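Local structure of tRNA endonuclease VMS1 (Saccharomyces cerevisiae, 5WHG) at residues I163-K168 against N190-L195; N20-F25 against S362-L367; K252-Y257 against S290-D295; D295-L300 against D328-N333. The protein cleaves polypeptidyl-tRNAs downstream of the ribosome-associated quality control pathway, releasing incompletely synthesized polypeptides for degradation. All blocks are in the same frame, centred on the assembly; numbering follows the deposited sequence.

Contact 1: I163-K168 against N190-L195; sequences IYFKSK and NPNEAL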
loop_
_atom_site.group_PDB
_atom_site.type_symbol
_atom_site.label_atom_id
_atom_site.label_comp_id
_atom_site.label_asym_id
_atom_site.label_seq_id
_atom_site.Cartn_x
_atom_site.Cartn_y
_atom_site.Cartn_z
ATOM N N ILE A 163 -8.775 0.122 -13.960
ATOM C CA ILE A 163 -8.885 -1.065 -14.792
ATOM C C ILE A 163 -10.156 -1.778 -14.352
ATOM O O ILE A 163 -10.496 -1.754 -13.161
ATOM C CB ILE A 163 -7.623 -1.946 -14.643
ATOM C CG1 ILE A 163 -6.479 -1.358 -15.468
ATOM C CG2 ILE A 163 -7.884 -3.392 -15.006
ATOM C CD1 ILE A 163 -5.237 -2.200 -15.471
ATOM N N TYR A 164 -10.888 -2.360 -15.313
ATOM C CA TYR A 164 -12.239 -2.870 -15.080
ATOM C C TYR A 164 -12.329 -4.369 -15.326
ATOM O O TYR A 164 -11.676 -4.904 -16.231
ATOM C CB TYR A 164 -13.260 -2.170 -15.972
ATOM C CG TYR A 164 -13.212 -0.668 -15.890
ATOM C CD1 TYR A 164 -13.860 0.007 -14.872
ATOM C CD2 TYR A 164 -12.522 0.077 -16.837
ATOM C CE1 TYR A 164 -13.820 1.385 -14.785
ATOM C CE2 TYR A 164 -12.481 1.456 -16.764
ATOM C CZ TYR A 164 -13.131 2.108 -15.728
ATOM O OH TYR A 164 -13.098 3.482 -15.636
ATOM N N PHE A 165 -13.159 -5.031 -14.520
ATOM C CA PHE A 165 -13.524 -6.427 -14.725
ATOM C C PHE A 165 -15.048 -6.573 -14.723
ATOM O O PHE A 165 -15.780 -5.716 -14.213
ATOM C CB PHE A 165 -12.908 -7.340 -13.650
ATOM C CG PHE A 165 -11.416 -7.263 -13.579
ATOM C CD1 PHE A 165 -10.792 -6.326 -12.758
ATOM C CD2 PHE A 165 -10.627 -8.116 -14.337
ATOM C CE1 PHE A 165 -9.407 -6.243 -12.692
ATOM C CE2 PHE A 165 -9.234 -8.035 -14.280
ATOM C CZ PHE A 165 -8.626 -7.097 -13.450
ATOM N N LYS A 166 -15.527 -7.680 -15.298
ATOM C CA LYS A 166 -16.953 -7.986 -15.328
ATOM C C LYS A 166 -17.236 -9.285 -14.576
ATOM O O LYS A 166 -16.374 -10.171 -14.509
ATOM C CB LYS A 166 -17.467 -8.095 -16.772
ATOM C CG LYS A 166 -16.971 -6.998 -17.712
ATOM C CD LYS A 166 -17.768 -7.005 -19.000
ATOM C CE LYS A 166 -16.890 -7.069 -20.247
ATOM N NZ LYS A 166 -17.668 -7.592 -21.449
ATOM N N SER A 167 -18.464 -9.397 -14.023
ATOM C CA SER A 167 -18.868 -10.557 -13.218
ATOM C C SER A 167 -20.338 -10.571 -12.780
ATOM O O SER A 167 -21.169 -11.207 -13.443
ATOM C CB SER A 167 -17.977 -10.665 -11.977
ATOM O OG SER A 167 -17.838 -9.395 -11.390
ATOM N N LYS A 168 -20.665 -9.909 -11.653
ATOM C CA LYS A 168 -21.953 -10.055 -10.949
ATOM C C LYS A 168 -22.676 -8.714 -10.844
ATOM O O LYS A 168 -22.373 -7.915 -9.954
ATOM C CB LYS A 168 -21.748 -10.648 -9.550
ATOM C CG LYS A 168 -21.119 -12.025 -9.588
ATOM C CD LYS A 168 -21.237 -12.769 -8.280
ATOM C CE LYS A 168 -20.983 -14.258 -8.517
ATOM N NZ LYS A 168 -19.627 -14.510 -9.038
ATOM N N ASN A 190 -0.456 -10.019 -17.034
ATOM C CA ASN A 190 -1.685 -9.269 -17.247
ATOM C C ASN A 190 -2.399 -9.089 -15.916
ATOM O O ASN A 190 -2.066 -9.766 -14.938
ATOM C CB ASN A 190 -2.569 -9.990 -18.269
ATOM C CG ASN A 190 -2.998 -11.360 -17.802
ATOM O OD1 ASN A 190 -3.539 -11.522 -16.701
ATOM N ND2 ASN A 190 -2.759 -12.365 -18.639
ATOM N N PRO A 191 -3.377 -8.179 -15.834
ATOM C CA PRO A 191 -3.996 -7.893 -14.517
ATOM C C PRO A 191 -4.649 -9.098 -13.822
ATOM O O PRO A 191 -4.617 -9.162 -12.586
ATOM C CB PRO A 191 -5.023 -6.798 -14.844
ATOM C CG PRO A 191 -4.493 -6.146 -16.105
ATOM C CD PRO A 191 -3.826 -7.240 -16.882
ATOM N N ASN A 192 -5.233 -10.058 -14.551
ATOM C CA ASN A 192 -5.723 -11.264 -13.882
ATOM C C ASN A 192 -4.581 -12.030 -13.237
ATOM O O ASN A 192 -4.708 -12.531 -12.111
ATOM C CB ASN A 192 -6.468 -12.174 -14.858
ATOM C CG ASN A 192 -7.845 -11.684 -15.151
ATOM O OD1 ASN A 192 -8.054 -10.953 -16.117
ATOM N ND2 ASN A 192 -8.803 -12.054 -14.301
ATOM N N GLU A 193 -3.450 -12.126 -13.937
ATOM C CA GLU A 193 -2.291 -12.805 -13.376
ATOM C C GLU A 193 -1.785 -12.100 -12.128
ATOM O O GLU A 193 -1.328 -12.753 -11.181
ATOM C CB GLU A 193 -1.200 -12.907 -14.433
ATOM C CG GLU A 193 -1.596 -13.843 -15.547
ATOM C CD GLU A 193 -0.576 -13.913 -16.638
ATOM O OE1 GLU A 193 -0.003 -12.857 -16.983
ATOM O OE2 GLU A 193 -0.348 -15.033 -17.142
ATOM N N ALA A 194 -1.855 -10.767 -12.107
ATOM C CA ALA A 194 -1.454 -10.034 -10.910
ATOM C C ALA A 194 -2.384 -10.348 -9.743
ATOM O O ALA A 194 -1.920 -10.676 -8.640
ATOM C CB ALA A 194 -1.429 -8.532 -11.189
ATOM N N LEU A 195 -3.703 -10.262 -9.981
ATOM C CA LEU A 195 -4.687 -10.522 -8.933
ATOM C C LEU A 195 -4.540 -11.920 -8.347
ATOM O O LEU A 195 -4.651 -12.102 -7.129
ATOM C CB LEU A 195 -6.099 -10.325 -9.476
ATOM C CG LEU A 195 -6.509 -8.861 -9.648
ATOM C CD1 LEU A 195 -7.819 -8.769 -10.388
ATOM C CD2 LEU A 195 -6.627 -8.148 -8.319
#

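Contact 2: N20-F25 against S362-L367; sequences NDLYIF and SYLKIL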
loop_
_atom_site.group_PDB
_atom_site.type_symbol
_atom_site.label_atom_id
_atom_site.label_comp_id
_atom_site.label_asym_id
_atom_site.label_seq_id
_atom_site.Cartn_x
_atom_site.Cartn_y
_atom_site.Cartn_z
ATOM N N ASN A 20 -16.398 -6.391 2.459
ATOM C CA ASN A 20 -15.491 -7.381 3.027
ATOM C C ASN A 20 -15.046 -8.413 2.003
ATOM O O ASN A 20 -13.983 -9.020 2.173
ATOM C CB ASN A 20 -16.168 -8.089 4.209
ATOM C CG ASN A 20 -15.483 -7.805 5.529
ATOM O OD1 ASN A 20 -14.288 -7.526 5.568
ATOM N ND2 ASN A 20 -16.239 -7.873 6.619
ATOM N N ASP A 21 -15.839 -8.633 0.953
ATOM C CA ASP A 21 -15.548 -9.610 -0.084
ATOM C C ASP A 21 -14.777 -8.999 -1.258
ATOM O O ASP A 21 -14.719 -9.605 -2.338
ATOM C CB ASP A 21 -16.847 -10.253 -0.599
ATOM C CG ASP A 21 -17.766 -10.755 0.521
ATOM O OD1 ASP A 21 -17.267 -11.207 1.576
ATOM O OD2 ASP A 21 -19.004 -10.708 0.329
ATOM N N LEU A 22 -14.183 -7.819 -1.066
ATOM C CA LEU A 22 -13.654 -7.030 -2.165
ATOM C C LEU A 22 -12.220 -6.583 -1.921
ATOM O O LEU A 22 -11.683 -5.803 -2.720
ATOM C CB LEU A 22 -14.545 -5.805 -2.414
ATOM C CG LEU A 22 -15.941 -6.136 -2.951
ATOM C CD1 LEU A 22 -16.815 -4.892 -3.041
ATOM C CD2 LEU A 22 -15.859 -6.838 -4.308
ATOM N N TYR A 23 -11.595 -7.040 -0.839
ATOM C CA TYR A 23 -10.208 -6.682 -0.574
ATOM C C TYR A 23 -9.298 -7.337 -1.608
ATOM O O TYR A 23 -9.246 -8.568 -1.715
ATOM C CB TYR A 23 -9.802 -7.100 0.835
ATOM C CG TYR A 23 -8.449 -6.567 1.258
ATOM C CD1 TYR A 23 -8.231 -5.205 1.399
ATOM C CD2 TYR A 23 -7.396 -7.425 1.524
ATOM C CE1 TYR A 23 -7.004 -4.720 1.790
ATOM C CE2 TYR A 23 -6.162 -6.939 1.917
ATOM C CZ TYR A 23 -5.975 -5.593 2.047
ATOM O OH TYR A 23 -4.753 -5.117 2.437
ATOM N N ILE A 24 -8.557 -6.508 -2.344
ATOM C CA ILE A 24 -7.772 -6.974 -3.475
ATOM C C ILE A 24 -6.743 -8.043 -3.101
ATOM O O ILE A 24 -6.380 -8.867 -3.947
ATOM C CB ILE A 24 -7.127 -5.744 -4.141
ATOM C CG1 ILE A 24 -8.215 -4.924 -4.840
ATOM C CG2 ILE A 24 -6.055 -6.153 -5.131
ATOM C CD1 ILE A 24 -7.819 -3.490 -5.082
ATOM N N PHE A 25 -6.298 -8.096 -1.843
ATOM C CA PHE A 25 -5.285 -9.064 -1.434
ATOM C C PHE A 25 -5.861 -10.264 -0.684
ATOM O O PHE A 25 -5.105 -11.017 -0.058
ATOM C CB PHE A 25 -4.216 -8.371 -0.593
ATOM C CG PHE A 25 -3.539 -7.236 -1.307
ATOM C CD1 PHE A 25 -2.806 -7.473 -2.467
ATOM C CD2 PHE A 25 -3.645 -5.937 -0.838
ATOM C CE1 PHE A 25 -2.181 -6.441 -3.138
ATOM C CE2 PHE A 25 -3.021 -4.897 -1.505
ATOM C CZ PHE A 25 -2.282 -5.151 -2.652
ATOM N N SER A 362 -7.091 -0.379 -1.854
ATOM C CA SER A 362 -6.969 -1.812 -1.686
ATOM C C SER A 362 -8.294 -2.561 -1.783
ATOM O O SER A 362 -8.303 -3.791 -1.640
ATOM C CB SER A 362 -6.278 -2.104 -0.345
ATOM O OG SER A 362 -7.015 -1.559 0.738
ATOM N N TYR A 363 -9.406 -1.874 -2.038
ATOM C CA TYR A 363 -10.706 -2.518 -2.212
ATOM C C TYR A 363 -11.233 -2.233 -3.611
ATOM O O TYR A 363 -11.143 -1.100 -4.100
ATOM C CB TYR A 363 -11.733 -2.041 -1.177
ATOM C CG TYR A 363 -11.482 -2.573 0.211
ATOM C CD1 TYR A 363 -10.587 -1.930 1.070
ATOM C CD2 TYR A 363 -12.146 -3.711 0.675
ATOM C CE1 TYR A 363 -10.348 -2.412 2.341
ATOM C CE2 TYR A 363 -11.920 -4.199 1.956
ATOM C CZ TYR A 363 -11.013 -3.546 2.779
ATOM O OH TYR A 363 -10.770 -4.016 4.046
ATOM N N LEU A 364 -11.784 -3.260 -4.253
ATOM C CA LEU A 364 -12.380 -3.033 -5.560
ATOM C C LEU A 364 -13.557 -2.071 -5.423
ATOM O O LEU A 364 -14.196 -1.986 -4.373
ATOM C CB LEU A 364 -12.826 -4.353 -6.184
ATOM C CG LEU A 364 -11.748 -5.381 -6.522
ATOM C CD1 LEU A 364 -12.384 -6.609 -7.137
ATOM C CD2 LEU A 364 -10.664 -4.808 -7.449
ATOM N N LYS A 365 -13.822 -1.310 -6.480
ATOM C CA LYS A 365 -14.976 -0.420 -6.519
ATOM C C LYS A 365 -15.996 -0.916 -7.536
ATOM O O LYS A 365 -15.630 -1.413 -8.604
ATOM C CB LYS A 365 -14.569 1.015 -6.860
ATOM C CG LYS A 365 -14.136 1.793 -5.666
ATOM C CD LYS A 365 -14.642 3.212 -5.752
ATOM C CE LYS A 365 -13.896 3.973 -6.811
ATOM N NZ LYS A 365 -12.467 4.126 -6.417
ATOM N N ILE A 366 -17.275 -0.783 -7.198
ATOM C CA ILE A 366 -18.359 -1.113 -8.118
ATOM C C ILE A 366 -18.776 0.168 -8.823
ATOM O O ILE A 366 -19.246 1.112 -8.181
ATOM C CB ILE A 366 -19.547 -1.749 -7.382
ATOM C CG1 ILE A 366 -19.121 -3.042 -6.679
ATOM C CG2 ILE A 366 -20.698 -2.026 -8.352
ATOM C CD1 ILE A 366 -20.277 -3.791 -6.021
ATOM N N LEU A 367 -18.605 0.206 -10.136
ATOM C CA LEU A 367 -18.936 1.363 -10.952
ATOM C C LEU A 367 -19.836 0.965 -12.108
ATOM O O LEU A 367 -19.972 -0.224 -12.425
ATOM C CB LEU A 367 -17.667 2.017 -11.510
ATOM C CG LEU A 367 -16.728 2.611 -10.478
ATOM C CD1 LEU A 367 -15.707 3.468 -11.193
ATOM C CD2 LEU A 367 -17.540 3.417 -9.496
#

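Contact 3: K252-Y257 against S290-D295; sequences KTFHRY and SALKTD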
loop_
_atom_site.group_PDB
_atom_site.type_symbol
_atom_site.label_atom_id
_atom_site.label_comp_id
_atom_site.label_asym_id
_atom_site.label_seq_id
_atom_site.Cartn_x
_atom_site.Cartn_y
_atom_site.Cartn_z
ATOM N N LYS A 252 4.658 6.701 11.516
ATOM C CA LYS A 252 5.186 7.881 12.183
ATOM C C LYS A 252 4.417 9.099 11.695
ATOM O O LYS A 252 3.997 9.138 10.535
ATOM C CB LYS A 252 6.690 8.052 11.909
ATOM C CG LYS A 252 7.512 8.500 13.120
ATOM C CD LYS A 252 8.022 7.290 13.908
ATOM C CE LYS A 252 8.636 7.696 15.252
ATOM N NZ LYS A 252 9.141 6.525 16.040
ATOM N N THR A 253 4.188 10.065 12.593
ATOM C CA THR A 253 3.693 11.393 12.221
ATOM C C THR A 253 4.340 12.431 13.121
ATOM O O THR A 253 4.306 12.292 14.347
ATOM C CB THR A 253 2.162 11.534 12.338
ATOM O OG1 THR A 253 1.775 11.445 13.707
ATOM C CG2 THR A 253 1.451 10.448 11.600
ATOM N N PHE A 254 4.897 13.482 12.517
ATOM C CA PHE A 254 5.359 14.653 13.253
ATOM C C PHE A 254 5.057 15.922 12.459
ATOM O O PHE A 254 4.588 15.869 11.318
ATOM C CB PHE A 254 6.849 14.552 13.569
ATOM C CG PHE A 254 7.674 14.035 12.440
ATOM C CD1 PHE A 254 7.993 14.844 11.364
ATOM C CD2 PHE A 254 8.162 12.737 12.464
ATOM C CE1 PHE A 254 8.777 14.348 10.323
ATOM C CE2 PHE A 254 8.949 12.237 11.427
ATOM C CZ PHE A 254 9.253 13.044 10.362
ATOM N N HIS A 255 5.325 17.075 13.081
ATOM C CA HIS A 255 5.104 18.376 12.457
ATOM C C HIS A 255 6.229 19.343 12.802
ATOM O O HIS A 255 6.753 19.337 13.917
ATOM C CB HIS A 255 3.766 18.999 12.897
ATOM C CG HIS A 255 3.711 20.498 12.763
ATOM N ND1 HIS A 255 3.408 21.135 11.579
ATOM C CD2 HIS A 255 3.914 21.480 13.672
ATOM C CE1 HIS A 255 3.427 22.444 11.765
ATOM N NE2 HIS A 255 3.736 22.678 13.026
ATOM N N ARG A 256 6.568 20.205 11.841
ATOM C CA ARG A 256 7.434 21.358 12.081
ATOM C C ARG A 256 6.910 22.567 11.330
ATOM O O ARG A 256 6.676 22.491 10.120
ATOM C CB ARG A 256 8.873 21.109 11.624
ATOM C CG ARG A 256 9.777 20.477 12.648
ATOM C CD ARG A 256 11.221 20.671 12.232
ATOM N NE ARG A 256 12.075 19.625 12.767
ATOM C CZ ARG A 256 12.435 19.534 14.040
ATOM N NH1 ARG A 256 12.008 20.431 14.919
ATOM N NH2 ARG A 256 13.213 18.533 14.431
ATOM N N TYR A 257 6.763 23.684 12.039
ATOM C CA TYR A 257 6.647 24.971 11.375
ATOM C C TYR A 257 7.915 25.231 10.553
ATOM O O TYR A 257 8.970 24.623 10.776
ATOM C CB TYR A 257 6.417 26.084 12.406
ATOM C CG TYR A 257 5.330 25.801 13.452
ATOM C CD1 TYR A 257 3.989 26.098 13.213
ATOM C CD2 TYR A 257 5.653 25.263 14.683
ATOM C CE1 TYR A 257 2.996 25.850 14.177
ATOM C CE2 TYR A 257 4.680 25.008 15.648
ATOM C CZ TYR A 257 3.351 25.298 15.393
ATOM O OH TYR A 257 2.399 25.032 16.369
ATOM N N SER A 290 13.576 22.156 3.606
ATOM C CA SER A 290 13.006 22.544 4.897
ATOM C C SER A 290 13.739 21.867 6.058
ATOM O O SER A 290 14.641 21.059 5.848
ATOM C CB SER A 290 11.505 22.211 4.947
ATOM O OG SER A 290 11.254 20.844 4.667
ATOM N N ALA A 291 13.366 22.221 7.288
ATOM C CA ALA A 291 13.887 21.507 8.446
ATOM C C ALA A 291 13.173 20.186 8.657
ATOM O O ALA A 291 13.714 19.305 9.335
ATOM C CB ALA A 291 13.775 22.367 9.706
ATOM N N LEU A 292 11.972 20.039 8.084
ATOM C CA LEU A 292 11.311 18.738 8.015
ATOM C C LEU A 292 12.165 17.709 7.277
ATOM O O LEU A 292 12.088 16.509 7.568
ATOM C CB LEU A 292 9.959 18.898 7.320
ATOM C CG LEU A 292 8.794 17.978 7.682
ATOM C CD1 LEU A 292 8.879 17.533 9.119
ATOM C CD2 LEU A 292 7.497 18.729 7.468
ATOM N N LYS A 293 13.004 18.172 6.346
ATOM C CA LYS A 293 13.725 17.288 5.438
ATOM C C LYS A 293 14.603 16.279 6.178
ATOM O O LYS A 293 14.628 15.098 5.817
ATOM C CB LYS A 293 14.565 18.128 4.480
ATOM C CG LYS A 293 15.263 17.318 3.410
ATOM C CD LYS A 293 16.339 18.141 2.732
ATOM C CE LYS A 293 16.991 17.383 1.593
ATOM N NZ LYS A 293 17.858 18.297 0.800
ATOM N N THR A 294 15.349 16.718 7.199
ATOM C CA THR A 294 16.208 15.771 7.903
ATOM C C THR A 294 15.373 14.794 8.729
ATOM O O THR A 294 15.643 13.584 8.714
ATOM C CB THR A 294 17.248 16.498 8.778
ATOM O OG1 THR A 294 16.587 17.314 9.742
ATOM C CG2 THR A 294 18.118 17.394 7.942
ATOM N N ASP A 295 14.350 15.298 9.439
ATOM C CA ASP A 295 13.393 14.422 10.123
ATOM C C ASP A 295 12.880 13.311 9.207
ATOM O O ASP A 295 12.821 12.142 9.606
ATOM C CB ASP A 295 12.205 15.228 10.655
ATOM C CG ASP A 295 12.577 16.114 11.832
ATOM O OD1 ASP A 295 13.307 15.645 12.731
ATOM O OD2 ASP A 295 12.143 17.283 11.858
#

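Contact 4: D295-L300 against D328-N333; sequences DIQGVL and DNTVLN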
loop_
_atom_site.group_PDB
_atom_site.type_symbol
_atom_site.label_atom_id
_atom_site.label_comp_id
_atom_site.label_asym_id
_atom_site.label_seq_id
_atom_site.Cartn_x
_atom_site.Cartn_y
_atom_site.Cartn_z
ATOM N N ASP A 295 14.350 15.298 9.439
ATOM C CA ASP A 295 13.393 14.422 10.123
ATOM C C ASP A 295 12.880 13.311 9.207
ATOM O O ASP A 295 12.821 12.142 9.606
ATOM C CB ASP A 295 12.205 15.228 10.655
ATOM C CG ASP A 295 12.577 16.114 11.832
ATOM O OD1 ASP A 295 13.307 15.645 12.731
ATOM O OD2 ASP A 295 12.143 17.283 11.858
ATOM N N ILE A 296 12.485 13.658 7.980
ATOM C CA ILE A 296 11.892 12.646 7.112
ATOM C C ILE A 296 12.966 11.729 6.562
ATOM O O ILE A 296 12.786 10.507 6.492
ATOM C CB ILE A 296 11.075 13.302 5.983
ATOM C CG1 ILE A 296 9.753 13.851 6.526
ATOM C CG2 ILE A 296 10.825 12.305 4.846
ATOM C CD1 ILE A 296 9.109 14.910 5.637
ATOM N N GLN A 297 14.111 12.294 6.181
ATOM C CA GLN A 297 15.208 11.438 5.773
ATOM C C GLN A 297 15.616 10.487 6.889
ATOM O O GLN A 297 16.103 9.387 6.614
ATOM C CB GLN A 297 16.367 12.293 5.296
ATOM C CG GLN A 297 16.000 12.937 3.993
ATOM C CD GLN A 297 17.110 13.726 3.361
ATOM O OE1 GLN A 297 17.047 14.010 2.171
ATOM N NE2 GLN A 297 18.117 14.119 4.150
ATOM N N GLY A 298 15.391 10.872 8.146
ATOM C CA GLY A 298 15.616 9.943 9.242
ATOM C C GLY A 298 14.647 8.775 9.250
ATOM O O GLY A 298 15.043 7.633 9.508
ATOM N N VAL A 299 13.362 9.042 9.000
ATOM C CA VAL A 299 12.385 7.957 8.924
ATOM C C VAL A 299 12.707 7.040 7.757
ATOM O O VAL A 299 12.556 5.822 7.858
ATOM C CB VAL A 299 10.949 8.501 8.808
ATOM C CG1 VAL A 299 9.969 7.337 8.656
ATOM C CG2 VAL A 299 10.579 9.346 10.010
ATOM N N LEU A 300 13.165 7.601 6.635
ATOM C CA LEU A 300 13.413 6.758 5.465
ATOM C C LEU A 300 14.589 5.820 5.708
ATOM O O LEU A 300 14.494 4.617 5.441
ATOM C CB LEU A 300 13.643 7.609 4.213
ATOM C CG LEU A 300 12.454 8.453 3.766
ATOM C CD1 LEU A 300 12.714 9.134 2.428
ATOM C CD2 LEU A 300 11.195 7.617 3.726
ATOM N N ASP A 328 16.162 13.466 -2.620
ATOM C CA ASP A 328 17.388 14.239 -2.485
ATOM C C ASP A 328 18.309 13.566 -1.472
ATOM O O ASP A 328 18.198 13.820 -0.272
ATOM C CB ASP A 328 17.023 15.672 -2.080
ATOM C CG ASP A 328 18.223 16.545 -1.773
ATOM O OD1 ASP A 328 19.389 16.095 -1.838
ATOM O OD2 ASP A 328 17.977 17.725 -1.456
ATOM N N ASN A 329 19.199 12.690 -1.941
ATOM C CA ASN A 329 20.280 12.136 -1.121
ATOM C C ASN A 329 19.739 11.275 0.026
ATOM O O ASN A 329 20.165 11.393 1.177
ATOM C CB ASN A 329 21.177 13.260 -0.592
ATOM C CG ASN A 329 22.567 12.785 -0.249
ATOM O OD1 ASN A 329 23.100 11.889 -0.901
ATOM N ND2 ASN A 329 23.166 13.383 0.779
ATOM N N THR A 330 18.792 10.392 -0.298
ATOM C CA THR A 330 18.178 9.541 0.718
ATOM C C THR A 330 18.410 8.062 0.413
ATOM O O THR A 330 19.386 7.704 -0.254
ATOM C CB THR A 330 16.675 9.827 0.824
ATOM O OG1 THR A 330 16.002 9.285 -0.312
ATOM C CG2 THR A 330 16.408 11.311 0.855
ATOM N N VAL A 331 17.525 7.190 0.912
ATOM C CA VAL A 331 17.579 5.778 0.531
ATOM C C VAL A 331 16.639 5.440 -0.625
ATOM O O VAL A 331 16.682 4.308 -1.129
ATOM C CB VAL A 331 17.276 4.855 1.733
ATOM C CG1 VAL A 331 18.230 5.149 2.889
ATOM C CG2 VAL A 331 15.834 4.971 2.179
ATOM N N LEU A 332 15.798 6.383 -1.063
ATOM C CA LEU A 332 15.043 6.246 -2.305
ATOM C C LEU A 332 15.794 6.924 -3.439
ATOM O O LEU A 332 16.335 8.020 -3.277
ATOM C CB LEU A 332 13.650 6.865 -2.182
ATOM C CG LEU A 332 12.809 6.249 -1.064
ATOM C CD1 LEU A 332 11.406 6.854 -0.994
ATOM C CD2 LEU A 332 12.761 4.739 -1.211
ATOM N N ASN A 333 15.821 6.276 -4.590
ATOM C CA ASN A 333 16.411 6.885 -5.768
ATOM C C ASN A 333 15.321 7.505 -6.625
ATOM O O ASN A 333 14.224 6.949 -6.760
ATOM C CB ASN A 333 17.213 5.863 -6.563
ATOM C CG ASN A 333 18.234 5.149 -5.696
ATOM O OD1 ASN A 333 18.234 3.915 -5.602
ATOM N ND2 ASN A 333 19.091 5.929 -5.021
HETATM O O HOH W 1 17.276 8.671 3.825
#

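Contact 1: I163-K168 against N190-L195
The ring of Phe165 presents its edge to helix 191-198. Asn192 OD1 lies in the ring plane, 3.6 Å from Phe165 CE2, and the amide of Asn192 stands almost upright to the ring, the two planes 84° apart. Pro191 also sits at this edge, with its CB 3.9 Å from Phe165 CZ, while a methyl of Leu195 comes in obliquely, CD1 lying 3.6 Å from Phe165 CZ. Two residues earlier along the strand, Ile163 reaches the same proline at about a right angle, CD1 to Pro191 CG 4.1 Å.

Phe165 gets to the helix because its CG is anti to its own carbonyl carbon (chi1 -58°), on the side of the strand that faces the first helical turn. That turn is closed by a capping box: Glu193 N donates to Asn190 OD1 (2.8 Å), and in return Asn190 N donates to Glu193 OE1 (2.9 Å). Around the contact, Leu37 and Ile178 on the two neighbouring strands pack on Phe165.

Strand and helix thus pack nearly perpendicular, at 82°, as a worked case of a helix start laid on a sheet. Apolar groups make the join, and the amide oxygen beside the ring edge probably gains a weak electrostatic attraction from the ring hydrogens, while Asn190 and Glu193 satisfy each other in the capping box and the Asn192 amide is held through ND2 by Leu35 O.

Contact 2: N20-F25 against S362-L367
Leu22 and Ser362 tie the two segments together mainly through their carbonyl groups. Leu22 O accepts from Leu364 N (3.0 Å, 169°) and Ser362 O from Ile24 N (2.8 Å), two nearly straight bonds. The CA-H of Tyr363 also points to Leu22 O, 3.5 Å from its CA. Beside this oxygen the Leu22 side chain touches Leu364, CD2 4.3 Å from Leu364 CB.

Together the two bonds make a single antiparallel bridge, with Tyr23 and Tyr363 as its non-hydrogen-bonded pair. It joins a loop near the N-terminus to the stretch that leaves helix 351-362, within the VLRF1 family region, just where the chain enters strand 365-366, an outermost strand of the four-stranded antiparallel sheet.

Tyr363 lays one face over Tyr23, whose CD1 stands 3.5 Å above the plane and off toward the rim; the ring planes meet obliquely at 59°. An alanine in place of Tyr363 is likely to leave this flank of Tyr23 without cover and Lys19 without its cation-pi partner. Ser362 OG sits at the edge of the Tyr23 ring, 3.3 Å from CE1, and is bonded to Trp358 O in the preceding helix, while Tyr23 OH bonds to His225 O.

Contact 3: K252-Y257 against S290-D295
Arg256 runs over the start of helix 292-302 and ends on Asp295. Its CB lies 4.4 Å from Leu292 CD1, and CD passes the methyl of Ala291, 4.0 Å from Ala291 CB. The chain is extended from CG to NE, which carries the guanidinium to the carboxylate. Arg256 NE forms a salt bridge with Asp295 OD2, modelled at 2.5 Å, a length of little precision at this resolution. Arg256 NH2 adds weak bonds to Asp295 OD2 (3.1 Å) and OD1 (3.4 Å), the two flat groups being turned 23° apart.

This is a surface join within the VLRF1 domain, where the helix packs alongside an outermost strand, 247-255, of the five-stranded mixed sheet, running roughly antiparallel to it. Phe254, stacked on Phe218 of the next strand, supplies the apolar half: Leu292 CD1 meets its ring edge in plane, 3.4 Å from CE1, while Asp295 CB lies 3.6 Å from the same Phe254 CE1. An alanine at Asp295 would keep that CB but would probably leave the Arg256 guanidinium without its charge partner and free to swing away from the helix.

Contact 4: D295-L300 against D328-N333
Gln297 and Thr330 meet with their side chains at about a right angle. The glutamine extends from the helix, and its CG lies against the Thr330 methyl, 3.6 Å from Thr330 CG2. Its amide end comes to the carbonyl of Asp328, but the orientation of that amide is doubtful in the model. Asp328 itself turns its carboxylate to Lys293, in a salt bridge one helical turn back.

Thr330 shows how a torsion can sort a side chain into two jobs. With OG1 between the backbone N and the carbonyl carbon (chi1 73°), the methyl is left to face Gln297, and the hydroxyl turns inward on its own loop. There OG1 accepts from Leu332 N at 3.0 Å, and it is also bonded to Phe326 O.

One turn along, Leu300 packs on the following residues of the loop. Its CB is 4.0 Å from Val331 CG2, and its CD1 is 4.3 Å from Leu332 CD1; Leu307 of the next helix touches both Leu300 and Val331. Between the two patches a water donates to Gln297 O (3.1 Å) and accepts weakly from Val331 N (3.3 Å), bridging helix and loop backbones.

A loop shaped by an ST turn at Thr330 thus lies along helix 292-302, whose Ile296 and Leu300 also reach strand 207-214 in the helix-on-sheet packing of the VLRF1 domain.

How the contacts relate
The four contacts form two pairs on opposite sides of the chain's centre. Contacts 1 and 2 both reach the four-stranded antiparallel sheet and touch through Leu195 CD2 and Ile24 CG2, 3.8 Å apart. Contact 2 is the buried one, a backbone bridge between distant parts of the chain, whereas contact 1 is partly buried and rests on side-chain packing. Contacts 3 and 4 share helix 292-302 and Asp295, and a salt bridge from Lys293 to Asp328 joins them. Contact 3, at the surface, relies on charge beside an aromatic ring; contact 4, partly buried, combines apolar packing with a water. Contacts 1 and 3 are farthest apart, about 40 Å between centres.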